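Local structure of glypican-1 (Homo sapiens, 4YWT) at residues C68-E71 / M72-L76; V249-L252 / V253-H257. The protein is a cell-surface heparan sulfate proteoglycan that binds alpha-4 (V) collagen through its heparan sulfate chains and participates in Schwann cell myelination. The protein carries 3 engineered substitutions. All coordinates share one frame; numbering follows the deposited sequence.

Both interactions lie toward the same end of the elongated, largely helical core protein, with centres 11 Å apart. Interaction 1 comes first along the chain and forms the start of the long helix 70-129; interaction 2 follows much later, where helix 243-253 gives way to the short helix 255-258. The two touch directly: Leu76 O lies 3.2 Å from Tyr254 CD2, and Met250 packs against the backbone of Glu73 and Leu76. Two disulfides cross-link the same region in the cysteine-rich lobe of glypican: Cys68-Cys258 and Cys61-Cys255 tie the two ends of helix 255-258 to the segment leading into helix 70-129.

Interaction 1: C68-E71 / M72-L76; sequences CTSE and MEENL
Between Cys68-Glu71 and Met72-Leu76 the chain passes from an extended approach into the first turns of helix 70-129. Three backbone bonds start the helix: Glu73 N to Thr69 O at 2.8 Å, Glu74 N to Ser70 O and Asn75 N to Glu71 O. The second is nearly straight, with an N-H...O angle of 171°. Thr69 is the N-cap residue. Its OG1 lies between its own backbone N and carbonyl carbon (chi1 64°), and from there it takes a weak bond from Met72 N at 3.4 Å. Met72 answers with its side chain: CG packs 3.3 Å from Thr69 OG1, and the thioether SD accepts a weak bond from Thr69 N at 3.4 Å. The exchange fits a capping box, with sulfur as an acceptor. A bend at the last torsion of Met72 (chi3 60°) turns CE back toward Cys68, whose SG it meets at 3.8 Å. Leu76 CD1 reaches the same sulfur at 4.0 Å, so two apolar side chains one helical turn apart border the Cys68-Cys258 disulfide. On one side Glu73 extends its carboxylate to the N-H groups of Arg59, Ile60 and Cys61; on a different side Asn75 gives ND2 to Tyr38 OH. Glu74 runs its aliphatic part past Ser70 O, with CG 3.3 Å away. The sulfur and the hydroxyl oxygen give Thr69 N and Met72 N one weak acceptor each. The negative charge of Glu71, Glu73 and Glu74 in the first turns would probably suit the helix N-terminus, for Glu71 at least partly offset by nearby Asp47.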
ATOM      1  N   CYS A  68     -43.417 -11.654  -3.177  1.00 64.88           N
ATOM      2  CA  CYS A  68     -42.941 -10.482  -2.451  1.00 64.63           C
ATOM      3  C   CYS A  68     -43.930  -9.321  -2.481  1.00 71.78           C
ATOM      4  O   CYS A  68     -44.512  -9.014  -3.522  1.00 72.50           O
ATOM      5  CB  CYS A  68     -41.596 -10.018  -3.018  1.00 59.98           C
ATOM      6  SG  CYS A  68     -40.201 -11.098  -2.629  1.00 81.47           S
ATOM      7  N   THR A  69     -44.112  -8.680  -1.331  1.00 74.60           N
ATOM      8  CA  THR A  69     -44.881  -7.446  -1.256  1.00 78.88           C
ATOM      9  C   THR A  69     -43.922  -6.262  -1.305  1.00 77.48           C
ATOM     10  O   THR A  69     -42.710  -6.448  -1.407  1.00 78.73           O
ATOM     11  CB  THR A  69     -45.742  -7.374   0.021  1.00 75.91           C
ATOM     12  OG1 THR A  69     -44.894  -7.344   1.176  1.00 68.08           O
ATOM     13  CG2 THR A  69     -46.676  -8.574   0.106  1.00 74.69           C
ATOM     14  N   SER A  70     -44.465  -5.050  -1.240  1.00 81.56           N
ATOM     15  CA  SER A  70     -43.648  -3.840  -1.269  1.00 84.16           C
ATOM     16  C   SER A  70     -42.666  -3.811  -0.100  1.00 78.94           C
ATOM     17  O   SER A  70     -41.468  -3.572  -0.284  1.00 77.60           O
ATOM     18  CB  SER A  70     -44.538  -2.595  -1.244  1.00 94.66           C
ATOM     19  OG  SER A  70     -43.771  -1.415  -1.413  1.00 99.53           O
ATOM     20  N   GLU A  71     -43.185  -4.063   1.098  1.00 76.39           N
ATOM     21  CA  GLU A  71     -42.367  -4.121   2.302  1.00 78.95           C
ATOM     22  C   GLU A  71     -41.285  -5.189   2.172  1.00 76.84           C
ATOM     23  O   GLU A  71     -40.137  -4.975   2.567  1.00 76.25           O
ATOM     24  CB  GLU A  71     -43.238  -4.397   3.530  1.00 78.95           C
ATOM     25  CG  GLU A  71     -44.205  -3.271   3.867  1.00 82.59           C
ATOM     26  CD  GLU A  71     -45.312  -3.712   4.810  1.00 87.65           C
ATOM     27  OE1 GLU A  71     -45.071  -4.629   5.622  1.00 88.74           O
ATOM     28  OE2 GLU A  71     -46.420  -3.139   4.742  1.00 88.84           O
ATOM     29  N   MET A  72     -41.659  -6.334   1.609  1.00 75.90           N
ATOM     30  CA  MET A  72     -40.717  -7.425   1.386  1.00 70.68           C
ATOM     31  C   MET A  72     -39.603  -7.019   0.428  1.00 63.62           C
ATOM     32  O   MET A  72     -38.425  -7.236   0.709  1.00 61.72           O
ATOM     33  CB  MET A  72     -41.439  -8.661   0.844  1.00 71.71           C
ATOM     34  CG  MET A  72     -42.377  -9.327   1.836  1.00 76.65           C
ATOM     35  SD  MET A  72     -43.136 -10.814   1.158  1.00 67.67           S
ATOM     36  CE  MET A  72     -41.682 -11.801   0.805  1.00 63.67           C
ATOM     37  N   GLU A  73     -39.987  -6.430  -0.701  1.00 58.59           N
ATOM     38  CA  GLU A  73     -39.028  -6.010  -1.716  1.00 62.43           C
ATOM     39  C   GLU A  73     -38.050  -4.984  -1.153  1.00 61.15           C
ATOM     40  O   GLU A  73     -36.834  -5.104  -1.336  1.00 66.37           O
ATOM     41  CB  GLU A  73     -39.755  -5.435  -2.936  1.00 56.47           C
ATOM     42  CG  GLU A  73     -38.973  -5.548  -4.239  1.00 54.47           C
ATOM     43  CD  GLU A  73     -39.560  -4.697  -5.350  1.00 54.61           C
ATOM     44  OE1 GLU A  73     -40.270  -3.717  -5.040  1.00 64.79           O
ATOM     45  OE2 GLU A  73     -39.316  -5.009  -6.535  1.00 53.58           O
ATOM     46  N   GLU A  74     -38.587  -3.983  -0.461  1.00 61.99           N
ATOM     47  CA  GLU A  74     -37.762  -2.948   0.156  1.00 63.40           C
ATOM     48  C   GLU A  74     -36.799  -3.540   1.185  1.00 62.00           C
ATOM     49  O   GLU A  74     -35.596  -3.252   1.163  1.00 61.71           O
ATOM     50  CB  GLU A  74     -38.643  -1.882   0.811  1.00 70.64           C
ATOM     51  CG  GLU A  74     -39.373  -0.987  -0.179  1.00 76.27           C
ATOM     52  CD  GLU A  74     -40.287   0.014   0.503  1.00 85.13           C
ATOM     53  OE1 GLU A  74     -40.578  -0.164   1.705  1.00 88.89           O
ATOM     54  OE2 GLU A  74     -40.711   0.983  -0.162  1.00 85.49           O
ATOM     55  N   ASN A  75     -37.335  -4.368   2.078  1.00 61.79           N
ATOM     56  CA  ASN A  75     -36.532  -5.017   3.110  1.00 61.68           C
ATOM     57  C   ASN A  75     -35.387  -5.843   2.528  1.00 63.07           C
ATOM     58  O   ASN A  75     -34.243  -5.741   2.978  1.00 61.11           O
ATOM     59  CB  ASN A  75     -37.415  -5.906   3.988  1.00 63.63           C
ATOM     60  CG  ASN A  75     -38.211  -5.113   5.007  1.00 67.79           C
ATOM     61  OD1 ASN A  75     -37.773  -4.060   5.472  1.00 72.74           O
ATOM     62  ND2 ASN A  75     -39.387  -5.618   5.364  1.00 68.31           N
ATOM     63  N   LEU A  76     -35.700  -6.656   1.525  1.00 62.56           N
ATOM     64  CA  LEU A  76     -34.694  -7.488   0.875  1.00 61.05           C
ATOM     65  C   LEU A  76     -33.657  -6.638   0.143  1.00 57.41           C
ATOM     66  O   LEU A  76     -32.477  -6.993   0.094  1.00 56.07           O
ATOM     67  CB  LEU A  76     -35.357  -8.470  -0.093  1.00 57.23           C
ATOM     68  CG  LEU A  76     -36.152  -9.600   0.564  1.00 58.18           C
ATOM     69  CD1 LEU A  76     -36.865 -10.439  -0.485  1.00 55.16           C
ATOM     70  CD2 LEU A  76     -35.241 -10.469   1.419  1.00 54.61           C
TER

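Interaction 2: V249-L252 / V253-H257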
ATOM      1  N   VAL A 249     -28.319  -4.750  -7.365  1.00 43.15           N
ATOM      2  CA  VAL A 249     -27.923  -5.793  -6.429  1.00 40.18           C
ATOM      3  C   VAL A 249     -29.153  -6.520  -5.903  1.00 49.42           C
ATOM      4  O   VAL A 249     -29.142  -7.743  -5.758  1.00 48.78           O
ATOM      5  CB  VAL A 249     -27.102  -5.218  -5.254  1.00 48.97           C
ATOM      6  CG1 VAL A 249     -27.010  -6.216  -4.111  1.00 50.19           C
ATOM      7  CG2 VAL A 249     -25.713  -4.829  -5.729  1.00 38.20           C
ATOM      8  N   MET A 250     -30.216  -5.768  -5.630  1.00 50.56           N
ATOM      9  CA  MET A 250     -31.485  -6.379  -5.248  1.00 44.53           C
ATOM     10  C   MET A 250     -31.971  -7.318  -6.347  1.00 44.68           C
ATOM     11  O   MET A 250     -32.414  -8.433  -6.074  1.00 45.51           O
ATOM     12  CB  MET A 250     -32.545  -5.314  -4.960  1.00 47.12           C
ATOM     13  CG  MET A 250     -33.955  -5.876  -4.844  1.00 50.09           C
ATOM     14  SD  MET A 250     -34.068  -7.213  -3.638  1.00 54.07           S
ATOM     15  CE  MET A 250     -35.687  -7.878  -4.010  1.00 54.22           C
ATOM     16  N   LYS A 251     -31.873  -6.861  -7.591  1.00 44.00           N
ATOM     17  CA  LYS A 251     -32.253  -7.674  -8.738  1.00 50.15           C
ATOM     18  C   LYS A 251     -31.364  -8.907  -8.844  1.00 46.94           C
ATOM     19  O   LYS A 251     -31.824  -9.997  -9.181  1.00 50.30           O
ATOM     20  CB  LYS A 251     -32.176  -6.851 -10.025  1.00 49.03           C
ATOM     21  CG  LYS A 251     -32.656  -7.584 -11.268  1.00 54.39           C
ATOM     22  CD  LYS A 251     -33.153  -6.608 -12.324  1.00 53.13           C
ATOM     23  CE  LYS A 251     -33.741  -7.335 -13.524  1.00 57.07           C
ATOM     24  NZ  LYS A 251     -32.699  -8.035 -14.323  1.00 58.52           N
ATOM     25  N   LEU A 252     -30.084  -8.720  -8.540  1.00 42.11           N
ATOM     26  CA  LEU A 252     -29.100  -9.791  -8.614  1.00 41.40           C
ATOM     27  C   LEU A 252     -29.356 -10.907  -7.605  1.00 42.36           C
ATOM     28  O   LEU A 252     -29.279 -12.088  -7.942  1.00 42.64           O
ATOM     29  CB  LEU A 252     -27.695  -9.225  -8.398  1.00 39.96           C
ATOM     30  CG  LEU A 252     -26.559 -10.249  -8.342  1.00 39.27           C
ATOM     31  CD1 LEU A 252     -26.336 -10.863  -9.712  1.00 38.96           C
ATOM     32  CD2 LEU A 252     -25.278  -9.618  -7.811  1.00 38.55           C
ATOM     33  N   VAL A 253     -29.664 -10.528  -6.370  1.00 43.02           N
ATOM     34  CA  VAL A 253     -29.676 -11.480  -5.266  1.00 56.52           C
ATOM     35  C   VAL A 253     -31.058 -12.048  -4.939  1.00 60.36           C
ATOM     36  O   VAL A 253     -31.252 -13.264  -4.965  1.00 63.54           O
ATOM     37  CB  VAL A 253     -29.102 -10.841  -3.985  1.00 52.14           C
ATOM     38  CG1 VAL A 253     -29.082 -11.850  -2.850  1.00 54.48           C
ATOM     39  CG2 VAL A 253     -27.704 -10.300  -4.242  1.00 49.41           C
ATOM     40  N   TYR A 254     -32.013 -11.176  -4.634  1.00 53.75           N
ATOM     41  CA  TYR A 254     -33.277 -11.621  -4.054  1.00 53.70           C
ATOM     42  C   TYR A 254     -34.472 -11.572  -5.000  1.00 57.68           C
ATOM     43  O   TYR A 254     -35.582 -11.935  -4.614  1.00 57.86           O
ATOM     44  CB  TYR A 254     -33.583 -10.795  -2.804  1.00 52.89           C
ATOM     45  CG  TYR A 254     -32.608 -11.046  -1.680  1.00 53.63           C
ATOM     46  CD1 TYR A 254     -32.313 -12.340  -1.271  1.00 56.57           C
ATOM     47  CD2 TYR A 254     -31.965  -9.994  -1.043  1.00 50.11           C
ATOM     48  CE1 TYR A 254     -31.416 -12.579  -0.248  1.00 54.79           C
ATOM     49  CE2 TYR A 254     -31.066 -10.223  -0.020  1.00 49.66           C
ATOM     50  CZ  TYR A 254     -30.794 -11.517   0.373  1.00 52.24           C
ATOM     51  OH  TYR A 254     -29.898 -11.748   1.391  1.00 56.54           O
ATOM     52  N   CYS A 255     -34.258 -11.132  -6.235  1.00 58.20           N
ATOM     53  CA  CYS A 255     -35.335 -11.148  -7.218  1.00 49.08           C
ATOM     54  C   CYS A 255     -35.606 -12.572  -7.689  1.00 49.71           C
ATOM     55  O   CYS A 255     -36.689 -12.874  -8.193  1.00 50.87           O
ATOM     56  CB  CYS A 255     -35.012 -10.243  -8.406  1.00 47.88           C
ATOM     57  SG  CYS A 255     -35.587  -8.542  -8.199  1.00 76.22           S
ATOM     58  N   ALA A 256     -34.616 -13.444  -7.524  1.00 49.03           N
ATOM     59  CA  ALA A 256     -34.803 -14.864  -7.783  1.00 59.92           C
ATOM     60  C   ALA A 256     -35.831 -15.417  -6.806  1.00 59.53           C
ATOM     61  O   ALA A 256     -36.719 -16.184  -7.181  1.00 53.13           O
ATOM     62  CB  ALA A 256     -33.487 -15.612  -7.661  1.00 48.89           C
ATOM     63  N   HIS A 257     -35.703 -15.010  -5.548  1.00 55.18           N
ATOM     64  CA  HIS A 257     -36.634 -15.410  -4.503  1.00 55.52           C
ATOM     65  C   HIS A 257     -38.038 -14.911  -4.819  1.00 58.60           C
ATOM     66  O   HIS A 257     -39.007 -15.666  -4.751  1.00 60.06           O
ATOM     67  CB  HIS A 257     -36.184 -14.876  -3.139  1.00 57.30           C
ATOM     68  CG  HIS A 257     -34.854 -15.397  -2.687  1.00 60.78           C
ATOM     69  ND1 HIS A 257     -33.768 -15.510  -3.528  1.00 63.55           N
ATOM     70  CD2 HIS A 257     -34.435 -15.832  -1.474  1.00 63.92           C
ATOM     71  CE1 HIS A 257     -32.739 -15.994  -2.854  1.00 63.92           C
ATOM     72  NE2 HIS A 257     -33.118 -16.199  -1.606  1.00 66.57           N
TER
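Met250 and Tyr254 meet on the buried side of a helix that is coming to its end. With CG anti to the backbone N (chi1 168°) and a bend at chi2, the methionine carries its sulfur to Tyr254 CB, 3.7 Å away; the two side chains cross at about a right angle, and SD sits at the ring's edge, near its plane. Val253 CG1 covers one face of that ring, 3.4 Å above its plane and over its centre. In turn Tyr254 CD1 stands over the imidazole of His257, whose NE2 lies in the tyrosine plane at its edge. The phenol OH is held by Lys41 NZ. The backbone beneath shows the helix running out: Val253 N binds Val249 O at 2.9 Å in the usual helical pattern, but Met250 O receives both Tyr254 N, at 3.1 Å, and, weakly and well off line at 127°, Cys255 N. This shared carbonyl marks the junction between helix 243-253 and helix 255-258, within the disulfide-rich lobe of the glypican fold. Cys255 points its CB toward the preceding turn, 3.3 Å from Lys251 O, and its SG, beside Lys251 CA, forms the disulfide with Cys61. Lys251 O is also bonded by Trp415 NE1. Val249 CG1 and Val253 CG2 lie side by side at a longer 4.1 Å, although this CG2 is 3.3 Å from Val249 O. The partly exposed residues are Lys251 and Val253; Lys251 CB points away from Val253-His257, and the chain, extended as far as CE, turns at its last torsion, touching Pro62 and Tyr270.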